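Local coordinates for protein fatty acid CoA ligase (Marinactinospora thermotolerans, PDB 6SQ8) that belongs to the ANL superfamily of AMP-binding enzymes and holds adenosine monophosphate and 1-ethanoyl-9H-pyrido[3,4-b]indole-3-carboxylic acid in neighbouring pockets, at residues A[15-20]-A[217-222]; A[33-38]-A[63-68]; A[52-57]-A[96-101]; A[74-79]-A[153-158]; A[102-107]-A[124-129]. One frame throughout, in Å; residues are numbered along the deposited sequence.

Interaction 1: residues A[15-20]-A[217-222]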
# COMPACT_ATOMS: atom_id res chain seq x y z
N GLY A 15 -19.61 7.98 -12.96
CA GLY A 15 -19.86 8.87 -14.13
C GLY A 15 -20.19 8.08 -15.39
O GLY A 15 -20.53 6.91 -15.31
N GLU A 16 -20.06 8.75 -16.55
CA GLU A 16 -20.43 8.21 -17.87
C GLU A 16 -19.66 6.91 -18.12
O GLU A 16 -20.28 5.86 -18.38
CB GLU A 16 -20.14 9.20 -18.99
CG GLU A 16 -21.19 10.29 -19.15
CD GLU A 16 -22.50 9.81 -19.73
OE1 GLU A 16 -22.46 8.85 -20.55
OE2 GLU A 16 -23.56 10.38 -19.35
N VAL A 17 -18.32 6.97 -18.01
CA VAL A 17 -17.44 5.80 -18.22
C VAL A 17 -16.69 5.47 -16.92
O VAL A 17 -15.97 6.30 -16.37
CB VAL A 17 -16.46 6.04 -19.38
CG1 VAL A 17 -15.56 4.83 -19.63
CG2 VAL A 17 -17.19 6.39 -20.67
N ALA A 18 -16.85 4.23 -16.45
CA ALA A 18 -16.40 3.83 -15.13
C ALA A 18 -15.03 3.15 -15.19
O ALA A 18 -14.16 3.47 -14.40
CB ALA A 18 -17.43 2.95 -14.49
N VAL A 19 -14.84 2.20 -16.12
CA VAL A 19 -13.60 1.43 -16.23
C VAL A 19 -13.16 1.33 -17.70
O VAL A 19 -13.99 1.31 -18.57
CB VAL A 19 -13.77 0.03 -15.62
CG1 VAL A 19 -12.43 -0.63 -15.35
CG2 VAL A 19 -14.62 0.05 -14.37
N THR A 20 -11.85 1.30 -17.95
CA THR A 20 -11.24 0.96 -19.24
C THR A 20 -10.10 -0.02 -18.98
O THR A 20 -9.45 0.03 -17.94
CB THR A 20 -10.68 2.19 -19.97
OG1 THR A 20 -11.60 3.26 -19.86
CG2 THR A 20 -10.41 1.94 -21.44
N GLY A 217 -16.18 10.70 -9.74
CA GLY A 217 -16.76 10.85 -11.06
C GLY A 217 -15.81 10.49 -12.18
O GLY A 217 -16.08 10.78 -13.34
N GLY A 218 -14.72 9.82 -11.82
CA GLY A 218 -13.66 9.49 -12.77
C GLY A 218 -13.79 8.11 -13.36
O GLY A 218 -14.78 7.42 -13.16
N THR A 219 -12.74 7.74 -14.10
CA THR A 219 -12.62 6.46 -14.78
C THR A 219 -11.40 5.71 -14.25
O THR A 219 -10.29 6.24 -14.27
CB THR A 219 -12.46 6.69 -16.29
OG1 THR A 219 -13.53 7.54 -16.71
CG2 THR A 219 -12.45 5.40 -17.07
N VAL A 220 -11.60 4.46 -13.81
CA VAL A 220 -10.52 3.57 -13.45
C VAL A 220 -9.97 2.96 -14.73
O VAL A 220 -10.75 2.56 -15.57
CB VAL A 220 -10.98 2.47 -12.48
CG1 VAL A 220 -9.89 1.44 -12.23
CG2 VAL A 220 -11.51 3.04 -11.17
N VAL A 221 -8.64 2.89 -14.84
CA VAL A 221 -7.95 2.24 -15.94
C VAL A 221 -7.15 1.08 -15.34
O VAL A 221 -6.25 1.34 -14.56
CB VAL A 221 -7.02 3.21 -16.69
CG1 VAL A 221 -6.34 2.54 -17.86
CG2 VAL A 221 -7.74 4.46 -17.16
N LEU A 222 -7.48 -0.17 -15.70
CA LEU A 222 -6.93 -1.36 -15.04
C LEU A 222 -5.80 -1.97 -15.87
O LEU A 222 -5.92 -2.11 -17.08
CB LEU A 222 -8.01 -2.42 -14.89
CG LEU A 222 -8.98 -2.23 -13.74
CD1 LEU A 222 -10.04 -3.31 -13.81
CD2 LEU A 222 -8.27 -2.23 -12.40
O HOH W 1 -16.69 9.17 -15.84
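The carbonyl oxygen of Val-17 is gripped twice where two parallel strands, 17-20 and 219-222, begin to pair. The hydroxyl OG1 of Thr-219 donates to Val-17 O across 2.8 Å, reaching it from above the carbonyl plane, and a water that is 3.0 Å from Val-17 O donates to it and also to Gly-217 O. This water bridges the two segments ahead of the regular ladder, just where Gly-217, with its positive phi, ends helix 205-215 in a Schellman motif. The first torsion of Thr-219 (chi1 -52°) sets OG1 beside its own backbone N and sends CG2 toward Thr-20, whose OG1 lies 3.6 Å from CG2 of Thr-219. Beyond this point the backbones take over: Val-220 N donates to Ala-18 O, Thr-20 N to Val-220 O and Leu-222 N to Thr-20 O, the last bond being the straightest of the three at 164°. Ala-18 and Val-19 together face Val-26 of strand 25-27 in a classic beta bulge, so strand 17-20 is paired on both flanks. Val-19 and Val-220 share one face of the sheet, where Ile-64 of helix 61-72 packs on both; Thr-20 and Val-221 share the other, next to Glu-238. At the far end, CG1 of Val-19 meets CD1 of Leu-222 at 3.9 Å, the two side chains crossing at a slant.

Interaction 2: residues A[33-38]-A[63-68]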
# COMPACT_ATOMS: atom_id res chain seq x y z
N HIS A 33 -25.26 -1.58 -12.94
CA HIS A 33 -26.04 -2.78 -13.19
C HIS A 33 -25.37 -4.01 -12.53
O HIS A 33 -26.05 -4.82 -11.88
CB HIS A 33 -26.27 -2.96 -14.71
CG HIS A 33 -27.01 -4.22 -15.04
ND1 HIS A 33 -26.38 -5.46 -15.17
CD2 HIS A 33 -28.34 -4.45 -15.24
CE1 HIS A 33 -27.29 -6.38 -15.45
NE2 HIS A 33 -28.49 -5.79 -15.49
N GLN A 34 -24.05 -4.14 -12.69
CA GLN A 34 -23.32 -5.31 -12.16
C GLN A 34 -23.32 -5.32 -10.63
O GLN A 34 -23.33 -6.39 -10.03
CB GLN A 34 -21.89 -5.35 -12.71
CG GLN A 34 -21.75 -6.42 -13.78
CD GLN A 34 -21.41 -7.77 -13.21
OE1 GLN A 34 -20.90 -7.90 -12.10
NE2 GLN A 34 -21.67 -8.80 -13.99
N VAL A 35 -23.29 -4.14 -10.02
CA VAL A 35 -23.31 -4.06 -8.57
C VAL A 35 -24.66 -4.59 -8.08
O VAL A 35 -24.71 -5.38 -7.12
CB VAL A 35 -23.03 -2.63 -8.07
CG1 VAL A 35 -23.16 -2.55 -6.55
CG2 VAL A 35 -21.66 -2.14 -8.50
N ARG A 36 -25.73 -4.13 -8.73
CA ARG A 36 -27.09 -4.51 -8.38
C ARG A 36 -27.23 -6.04 -8.48
O ARG A 36 -27.71 -6.70 -7.54
CB ARG A 36 -28.10 -3.85 -9.33
CG ARG A 36 -28.18 -2.33 -9.26
CD ARG A 36 -29.26 -1.84 -10.20
NE ARG A 36 -29.00 -0.49 -10.64
CZ ARG A 36 -28.97 -0.10 -11.91
NH1 ARG A 36 -29.16 -0.99 -12.86
NH2 ARG A 36 -28.79 1.19 -12.22
N LEU A 37 -26.77 -6.57 -9.61
CA LEU A 37 -26.79 -7.99 -9.91
C LEU A 37 -26.08 -8.79 -8.81
O LEU A 37 -26.65 -9.70 -8.22
CB LEU A 37 -26.12 -8.19 -11.27
CG LEU A 37 -26.39 -9.54 -11.94
CD1 LEU A 37 -26.48 -9.37 -13.45
CD2 LEU A 37 -25.34 -10.58 -11.57
N LEU A 38 -24.81 -8.44 -8.55
CA LEU A 38 -23.99 -9.17 -7.61
C LEU A 38 -24.55 -9.01 -6.20
O LEU A 38 -24.49 -9.96 -5.41
CB LEU A 38 -22.56 -8.60 -7.68
CG LEU A 38 -21.79 -8.89 -8.95
CD1 LEU A 38 -20.48 -8.16 -8.95
CD2 LEU A 38 -21.51 -10.36 -9.08
N ALA A 63 -14.40 -7.18 -10.49
CA ALA A 63 -13.92 -7.26 -9.11
C ALA A 63 -14.14 -5.93 -8.38
O ALA A 63 -14.24 -5.90 -7.14
CB ALA A 63 -12.46 -7.67 -9.08
N ILE A 64 -14.18 -4.84 -9.15
CA ILE A 64 -14.50 -3.50 -8.66
C ILE A 64 -15.95 -3.49 -8.15
O ILE A 64 -16.23 -3.00 -7.01
CB ILE A 64 -14.25 -2.43 -9.75
CG1 ILE A 64 -12.77 -2.29 -10.07
CG2 ILE A 64 -14.86 -1.10 -9.36
CD1 ILE A 64 -12.47 -1.28 -11.15
N ALA A 65 -16.85 -4.03 -8.99
CA ALA A 65 -18.28 -4.19 -8.70
C ALA A 65 -18.47 -5.09 -7.48
O ALA A 65 -19.34 -4.82 -6.65
CB ALA A 65 -18.99 -4.75 -9.90
N LEU A 66 -17.67 -6.16 -7.38
CA LEU A 66 -17.87 -7.15 -6.33
C LEU A 66 -17.65 -6.49 -4.96
O LEU A 66 -18.42 -6.71 -4.05
CB LEU A 66 -16.93 -8.35 -6.53
CG LEU A 66 -16.96 -9.40 -5.42
CD1 LEU A 66 -18.34 -9.98 -5.27
CD2 LEU A 66 -15.95 -10.51 -5.67
N ARG A 67 -16.58 -5.70 -4.84
CA ARG A 67 -16.22 -5.09 -3.54
C ARG A 67 -17.37 -4.18 -3.10
O ARG A 67 -17.81 -4.21 -1.94
CB ARG A 67 -14.91 -4.32 -3.65
CG ARG A 67 -14.37 -3.75 -2.33
CD ARG A 67 -13.37 -2.63 -2.60
NE ARG A 67 -12.36 -2.40 -1.57
CZ ARG A 67 -11.09 -2.79 -1.66
NH1 ARG A 67 -10.73 -3.62 -2.62
NH2 ARG A 67 -10.20 -2.35 -0.79
N LEU A 68 -17.85 -3.39 -4.06
CA LEU A 68 -18.87 -2.41 -3.84
C LEU A 68 -20.17 -3.11 -3.44
O LEU A 68 -20.87 -2.66 -2.55
CB LEU A 68 -19.00 -1.60 -5.14
CG LEU A 68 -19.69 -0.25 -5.04
CD1 LEU A 68 -19.33 0.48 -3.75
CD2 LEU A 68 -19.36 0.60 -6.24
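Ala-65 of helix 61-72 faces Gln-34, Val-35 and Leu-38 of helix 28-44 in a helix-helix packing on one face of the five-stranded parallel alpha/beta sheet that includes strands 52-56 and 98-103. The axes of segments 33-38 and 63-68 approach to 8.5 Å and cross at -53°, and the closest pair of backbones is Val-35 with Ala-65, their CA atoms 5.0 Å apart; the small methyl of Ala-65 lets the helices come this near.

The contact is apolar, with no hydrogen bond running from one helix to the other. The CB of Ala-65 points at the partner helix and is met by CB of Gln-34, by CG2 of Val-35 at 4.0 Å and by CD1 of Leu-38 at 3.8 Å. Val-35 CG2, set beside its own backbone N, also reaches CD2 of Leu-68 at 4.2 Å, where Met-11 of helix 5-13 touches both residues.

Contacts between side chain and backbone complete the packing. Leu-38 carries its CG anti to its carbonyl carbon (chi1 -69°), which brings the CD1 branch over the main chain of the facing helix; there CD1 of Leu-38 lies 3.8 Å from both N and CA of Leu-66.

Interaction 3: residues A[52-57]-A[96-101]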
# COMPACT_ATOMS: atom_id res chain seq x y z
N GLY A 52 -18.05 -11.56 6.81
CA GLY A 52 -17.12 -11.21 5.74
C GLY A 52 -17.42 -11.98 4.46
O GLY A 52 -17.93 -13.09 4.50
N VAL A 53 -17.09 -11.38 3.31
CA VAL A 53 -17.07 -12.06 2.02
C VAL A 53 -15.63 -12.06 1.49
O VAL A 53 -15.12 -11.03 1.09
CB VAL A 53 -18.03 -11.39 1.01
CG1 VAL A 53 -17.99 -12.11 -0.33
CG2 VAL A 53 -19.45 -11.32 1.53
N ALA A 54 -14.99 -13.23 1.53
CA ALA A 54 -13.64 -13.41 1.01
C ALA A 54 -13.68 -13.39 -0.53
O ALA A 54 -14.47 -14.09 -1.13
CB ALA A 54 -13.04 -14.69 1.52
N CYS A 55 -12.80 -12.60 -1.14
CA CYS A 55 -12.83 -12.39 -2.55
C CYS A 55 -11.44 -12.62 -3.14
O CYS A 55 -10.46 -12.02 -2.71
CB CYS A 55 -13.31 -10.99 -2.88
SG CYS A 55 -15.00 -10.69 -2.31
N LEU A 56 -11.40 -13.52 -4.14
CA LEU A 56 -10.19 -13.94 -4.84
C LEU A 56 -10.35 -13.62 -6.32
O LEU A 56 -11.17 -14.22 -7.02
CB LEU A 56 -10.04 -15.44 -4.60
CG LEU A 56 -8.75 -16.07 -5.11
CD1 LEU A 56 -7.54 -15.61 -4.31
CD2 LEU A 56 -8.85 -17.58 -5.07
N HIS A 57 -9.59 -12.64 -6.80
CA HIS A 57 -9.76 -12.14 -8.16
C HIS A 57 -8.47 -11.50 -8.66
O HIS A 57 -7.57 -11.23 -7.90
CB HIS A 57 -10.89 -11.12 -8.22
CG HIS A 57 -10.71 -10.00 -7.24
ND1 HIS A 57 -11.47 -9.90 -6.10
CD2 HIS A 57 -9.82 -8.99 -7.20
CE1 HIS A 57 -11.10 -8.84 -5.43
NE2 HIS A 57 -10.07 -8.28 -6.07
N ALA A 96 -11.56 -14.03 9.53
CA ALA A 96 -12.35 -12.85 9.15
C ALA A 96 -13.85 -13.13 9.30
O ALA A 96 -14.66 -12.23 9.04
CB ALA A 96 -12.03 -12.45 7.74
N ASP A 97 -14.20 -14.36 9.69
CA ASP A 97 -15.60 -14.82 9.83
C ASP A 97 -16.30 -14.71 8.47
O ASP A 97 -17.34 -14.08 8.33
CB ASP A 97 -16.33 -14.07 10.96
CG ASP A 97 -15.82 -14.42 12.36
OD1 ASP A 97 -15.42 -15.58 12.58
OD2 ASP A 97 -15.81 -13.52 13.23
N SER A 98 -15.71 -15.38 7.48
CA SER A 98 -16.18 -15.33 6.09
C SER A 98 -17.42 -16.21 5.93
O SER A 98 -17.40 -17.40 6.26
CB SER A 98 -15.09 -15.75 5.12
OG SER A 98 -13.81 -15.29 5.55
N ALA A 99 -18.49 -15.62 5.40
CA ALA A 99 -19.73 -16.33 5.11
C ALA A 99 -19.75 -16.84 3.67
O ALA A 99 -20.69 -17.54 3.27
CB ALA A 99 -20.90 -15.43 5.37
N ALA A 100 -18.71 -16.51 2.89
CA ALA A 100 -18.66 -16.83 1.48
C ALA A 100 -17.23 -16.68 0.98
O ALA A 100 -16.44 -15.92 1.53
CB ALA A 100 -19.60 -15.92 0.72
N LEU A 101 -16.92 -17.43 -0.08
CA LEU A 101 -15.74 -17.20 -0.92
C LEU A 101 -16.22 -16.97 -2.35
O LEU A 101 -16.77 -17.85 -2.94
CB LEU A 101 -14.82 -18.42 -0.85
CG LEU A 101 -13.66 -18.40 -1.84
CD1 LEU A 101 -12.59 -17.40 -1.43
CD2 LEU A 101 -13.07 -19.79 -2.00
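Ala-54 and Leu-101 turn their side chains to the same face of a parallel strand pair, and there CD1 of Leu-101 rests 4.0 Å from CB of Ala-54. Leu-101 holds CG anti to its backbone N (chi1 171°), which brings the end of the chain back across the neighbouring strand, so that the same CD1 also touches Ala-54 O. Ser-98 lies on this face too, at the N-terminal end of the pair: its OG stands 4.1 Å from CB of Ala-54 while its hydroxyl bonds with Ile-93 O in the helix just before. Val-53 and Ala-100 look the other way, toward helix 61-72 and Ile-47, and meet loosely through CG1 and CB.

Gly-52 brings no side chain but holds the start of the pair with both backbone groups. Its N donates to Asp-97 O at 3.0 Å, from above the carbonyl plane, and Ala-99 N donates to Gly-52 O at 2.7 Å, within that carbonyl's plane. Asp-97, with positive phi, leaves helix 86-95 through a Schellman motif. The chain turns a corner at Ala-99, after which Ala-54 N donates to Ala-100 O at 3.1 Å.

Strand 52-56 thus lies between 76-79 and 98-103 in the interior of a parallel sheet. Its buried backbone groups are satisfied by the neighbouring strands, while the small side chains of Ala-54 and Ala-100 leave the faces to larger groups such as Leu-101.

Interaction 4: residues A[74-79]-A[153-158]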
# COMPACT_ATOMS: atom_id res chain seq x y z
N GLY A 74 -24.02 -4.61 3.31
CA GLY A 74 -23.73 -4.57 4.73
C GLY A 74 -22.73 -5.63 5.19
O GLY A 74 -22.63 -5.88 6.36
N CYS A 75 -21.95 -6.20 4.26
CA CYS A 75 -20.86 -7.12 4.62
C CYS A 75 -19.50 -6.40 4.57
O CYS A 75 -19.39 -5.28 4.06
CB CYS A 75 -20.86 -8.32 3.68
SG CYS A 75 -22.26 -9.43 3.99
N HIS A 76 -18.46 -7.05 5.11
CA HIS A 76 -17.11 -6.53 5.04
C HIS A 76 -16.28 -7.34 4.05
O HIS A 76 -16.17 -8.56 4.14
CB HIS A 76 -16.48 -6.40 6.44
CG HIS A 76 -16.22 -7.67 7.17
ND1 HIS A 76 -17.01 -8.07 8.24
CD2 HIS A 76 -15.23 -8.58 7.06
CE1 HIS A 76 -16.52 -9.20 8.74
NE2 HIS A 76 -15.44 -9.54 8.03
N TYR A 77 -15.69 -6.62 3.09
CA TYR A 77 -14.82 -7.16 2.07
C TYR A 77 -13.50 -7.66 2.67
O TYR A 77 -12.84 -6.95 3.43
CB TYR A 77 -14.54 -6.08 1.04
CG TYR A 77 -13.55 -6.45 -0.03
CD1 TYR A 77 -13.95 -7.14 -1.16
CD2 TYR A 77 -12.23 -6.07 0.07
CE1 TYR A 77 -13.06 -7.46 -2.17
CE2 TYR A 77 -11.32 -6.39 -0.93
CZ TYR A 77 -11.73 -7.08 -2.05
OH TYR A 77 -10.84 -7.38 -3.04
N VAL A 78 -13.12 -8.88 2.28
CA VAL A 78 -11.84 -9.48 2.64
C VAL A 78 -11.12 -9.87 1.34
O VAL A 78 -11.32 -10.96 0.82
CB VAL A 78 -12.03 -10.70 3.57
CG1 VAL A 78 -10.71 -11.39 3.88
CG2 VAL A 78 -12.77 -10.33 4.84
N GLY A 79 -10.30 -8.95 0.82
CA GLY A 79 -9.55 -9.15 -0.40
C GLY A 79 -8.36 -10.08 -0.19
O GLY A 79 -7.42 -9.76 0.54
N GLU A 153 -21.57 -3.54 12.89
CA GLU A 153 -20.46 -2.84 13.54
C GLU A 153 -19.75 -1.88 12.56
O GLU A 153 -18.68 -1.40 12.86
CB GLU A 153 -19.50 -3.81 14.24
CG GLU A 153 -19.43 -5.21 13.66
CD GLU A 153 -19.45 -6.31 14.70
OE1 GLU A 153 -20.57 -6.70 15.05
OE2 GLU A 153 -18.36 -6.77 15.15
N GLY A 154 -20.39 -1.58 11.43
CA GLY A 154 -19.98 -0.49 10.53
C GLY A 154 -18.67 -0.74 9.77
O GLY A 154 -18.02 0.21 9.31
N ILE A 155 -18.29 -2.01 9.61
CA ILE A 155 -17.02 -2.40 8.99
C ILE A 155 -17.22 -2.56 7.48
O ILE A 155 -18.18 -3.20 7.02
CB ILE A 155 -16.48 -3.67 9.66
CG1 ILE A 155 -16.35 -3.48 11.17
CG2 ILE A 155 -15.15 -4.10 9.03
CD1 ILE A 155 -15.56 -2.25 11.58
N ALA A 156 -16.30 -1.95 6.72
CA ALA A 156 -16.31 -1.97 5.26
C ALA A 156 -15.31 -3.00 4.74
O ALA A 156 -15.57 -3.66 3.73
CB ALA A 156 -16.00 -0.59 4.73
N VAL A 157 -14.15 -3.09 5.41
CA VAL A 157 -13.02 -3.89 4.96
C VAL A 157 -12.33 -4.53 6.17
O VAL A 157 -12.18 -3.88 7.20
CB VAL A 157 -11.99 -3.04 4.19
CG1 VAL A 157 -10.76 -3.86 3.82
CG2 VAL A 157 -12.59 -2.39 2.95
N VAL A 158 -11.91 -5.79 5.99
CA VAL A 158 -10.90 -6.39 6.83
C VAL A 158 -9.77 -6.88 5.92
O VAL A 158 -10.01 -7.59 4.97
CB VAL A 158 -11.44 -7.51 7.73
CG1 VAL A 158 -10.34 -8.07 8.63
CG2 VAL A 158 -12.62 -7.04 8.57
O HOH W 2 -9.09 -6.81 2.57
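Tyr-77 pairs by both backbone groups with strand 155-158, forming the single bridge between the outer strand of the five-stranded parallel sheet and a strand of a separate three-stranded antiparallel sheet. Tyr-77 N donates to Ala-156 O at 3.0 Å, from above the carbonyl plane, and Val-158 N donates to Tyr-77 O at 3.0 Å. A water takes the place of a further rung: it accepts from Gly-79 N and donates to Val-158 O at 2.7 Å. Ala-156 and Val-157 both face His-173, a classic beta bulge in the antiparallel sheet.

The apolar contacts gather round His-76. Its chi1 of 66° sets the ring between the backbone N and the carbonyl carbon, alongside Ile-155, whose CG2 is 3.7 Å from CB of His-76. CG2 of Val-158 approaches the same ring at a slant, 3.4 Å from CD2 of His-76.

Both ring nitrogens have partners elsewhere. NE2 bonds to Ala-96 O, which can only accept, so NE2 probably carries the proton. ND1 pairs with His-151 NE2, the likely donor because His-151 ND1 is bonded by Glu-153 N. The buried imidazole would then be fixed in one neutral form at the seam between the two sheets.

Interaction 5: residues A[102-107]-A[124-129]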
# COMPACT_ATOMS: atom_id res chain seq x y z
N VAL A 102 -16.04 -15.76 -2.87
CA VAL A 102 -16.32 -15.44 -4.25
C VAL A 102 -14.98 -15.42 -4.98
O VAL A 102 -14.04 -14.80 -4.50
CB VAL A 102 -17.05 -14.09 -4.39
CG1 VAL A 102 -17.37 -13.77 -5.84
CG2 VAL A 102 -18.31 -14.07 -3.55
N PHE A 103 -14.89 -16.12 -6.12
CA PHE A 103 -13.64 -16.19 -6.87
C PHE A 103 -13.92 -16.11 -8.37
O PHE A 103 -15.04 -16.29 -8.82
CB PHE A 103 -12.86 -17.45 -6.49
CG PHE A 103 -13.45 -18.74 -6.99
CD1 PHE A 103 -14.42 -19.40 -6.25
CD2 PHE A 103 -13.03 -19.30 -8.18
CE1 PHE A 103 -14.97 -20.58 -6.72
CE2 PHE A 103 -13.59 -20.48 -8.64
CZ PHE A 103 -14.56 -21.12 -7.90
N GLU A 104 -12.86 -15.80 -9.12
CA GLU A 104 -12.92 -15.70 -10.59
C GLU A 104 -12.41 -17.01 -11.19
O GLU A 104 -11.57 -17.67 -10.60
CB GLU A 104 -12.11 -14.51 -11.09
CG GLU A 104 -12.77 -13.17 -10.87
CD GLU A 104 -11.99 -11.98 -11.42
OE1 GLU A 104 -10.73 -12.02 -11.39
OE2 GLU A 104 -12.64 -11.01 -11.88
N PRO A 105 -12.90 -17.41 -12.39
CA PRO A 105 -12.43 -18.63 -13.06
C PRO A 105 -10.91 -18.75 -13.12
O PRO A 105 -10.38 -19.80 -12.78
CB PRO A 105 -13.00 -18.49 -14.48
CG PRO A 105 -14.26 -17.68 -14.29
CD PRO A 105 -13.94 -16.72 -13.17
N SER A 106 -10.23 -17.65 -13.49
CA SER A 106 -8.79 -17.64 -13.73
C SER A 106 -7.99 -18.13 -12.50
O SER A 106 -6.83 -18.47 -12.65
CB SER A 106 -8.33 -16.28 -14.17
OG SER A 106 -8.34 -15.35 -13.10
N VAL A 107 -8.60 -18.17 -11.31
CA VAL A 107 -7.88 -18.54 -10.07
C VAL A 107 -8.60 -19.68 -9.34
O VAL A 107 -8.43 -19.85 -8.14
CB VAL A 107 -7.70 -17.31 -9.15
CG1 VAL A 107 -6.77 -16.27 -9.77
CG2 VAL A 107 -9.03 -16.67 -8.78
N LEU A 124 -19.12 -19.12 -4.31
CA LEU A 124 -19.66 -18.47 -5.51
C LEU A 124 -18.52 -18.07 -6.46
O LEU A 124 -17.37 -17.90 -6.04
CB LEU A 124 -20.46 -17.25 -5.09
CG LEU A 124 -21.52 -17.51 -4.02
CD1 LEU A 124 -22.12 -16.21 -3.51
CD2 LEU A 124 -22.63 -18.40 -4.55
N SER A 125 -18.85 -17.92 -7.75
CA SER A 125 -17.84 -17.63 -8.76
C SER A 125 -18.37 -16.60 -9.75
O SER A 125 -19.56 -16.59 -10.07
CB SER A 125 -17.39 -18.89 -9.45
OG SER A 125 -18.38 -19.34 -10.37
N LEU A 126 -17.47 -15.75 -10.23
CA LEU A 126 -17.79 -14.74 -11.23
C LEU A 126 -17.64 -15.39 -12.62
O LEU A 126 -16.62 -15.25 -13.28
CB LEU A 126 -16.83 -13.57 -11.06
CG LEU A 126 -17.37 -12.35 -10.30
CD1 LEU A 126 -18.15 -12.76 -9.06
CD2 LEU A 126 -16.22 -11.41 -9.94
N GLY A 127 -18.70 -16.10 -13.02
CA GLY A 127 -18.73 -16.84 -14.27
C GLY A 127 -18.69 -18.34 -14.03
O GLY A 127 -18.38 -18.77 -12.92
N PRO A 128 -18.97 -19.18 -15.06
CA PRO A 128 -19.13 -20.62 -14.88
C PRO A 128 -17.85 -21.28 -14.36
O PRO A 128 -16.77 -20.94 -14.83
CB PRO A 128 -19.45 -21.15 -16.28
CG PRO A 128 -19.94 -19.94 -17.04
CD PRO A 128 -19.15 -18.78 -16.46
N THR A 129 -18.00 -22.19 -13.40
CA THR A 129 -16.86 -22.85 -12.80
C THR A 129 -17.29 -24.16 -12.12
O THR A 129 -18.47 -24.36 -11.79
CB THR A 129 -16.13 -21.89 -11.84
OG1 THR A 129 -14.72 -22.16 -11.90
CG2 THR A 129 -16.63 -21.99 -10.43
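Phe-103 and Ser-125, bridged partners on neighbouring parallel strands, both adopt a chi1 near +70° (71° and 75°), which holds the phenyl ring and the hydroxyl each between its own backbone N and carbonyl carbon. The ring swings toward strand 124-125 and takes CB of Ser-125 over one face in a CH-pi contact, 4.1 Å from the centroid of the Phe-103 ring. The Thr-129 side chain runs against that of Phe-103, and its CG2 meets CZ of Phe-103 obliquely at 3.4 Å. Ser-125 OG turns back along its own chain and donates to Gly-127 O at 2.6 Å, a bond within the bend that leads to Thr-129.

Phe-103 N donates to Leu-124 O at 3.1 Å, and Leu-126 N to Phe-103 O at 2.9 Å. Leu-126 then sits at the centre of an inverse gamma turn. Its CD1 meets CG1 of Val-102 at 3.5 Å and its CD2 lies against CG of Glu-104, whose extended side chain carries the carboxylate on to Thr-60 and the backbone N of Ala-58.

Strand 98-103, helix 108-117 and strand 122-125 form a beta-alpha-beta unit, and the bonds described here pair its two strands at their C-terminal ends, within the parallel sheet of the AMP-binding domain.

Interactions 2 to 5 are buried, whereas interaction 1 is partly buried and belongs to a different sheet. Interactions 3 and 5 share strand 98-103 and lie in one parallel sheet, joined directly by Ala-54 O with Val-102 N and Leu-56 N with Val-102 O; interaction 4 starts from the outer strand of that sheet, to which Cys-55 N is linked through Val-78 O. The four strand contacts use backbone bonds, and interaction 1 adds a threonine hydroxyl; interaction 2 has no hydrogen bond between its segments. Leu-66 joins it to Cys-55 and Val-102, Ile-64 to interaction 1. In interaction 4 the side chain of Val-157 lies about 7 Å from 1-ethanoyl-9H-pyrido[3,4-b]indole-3-carboxylic acid.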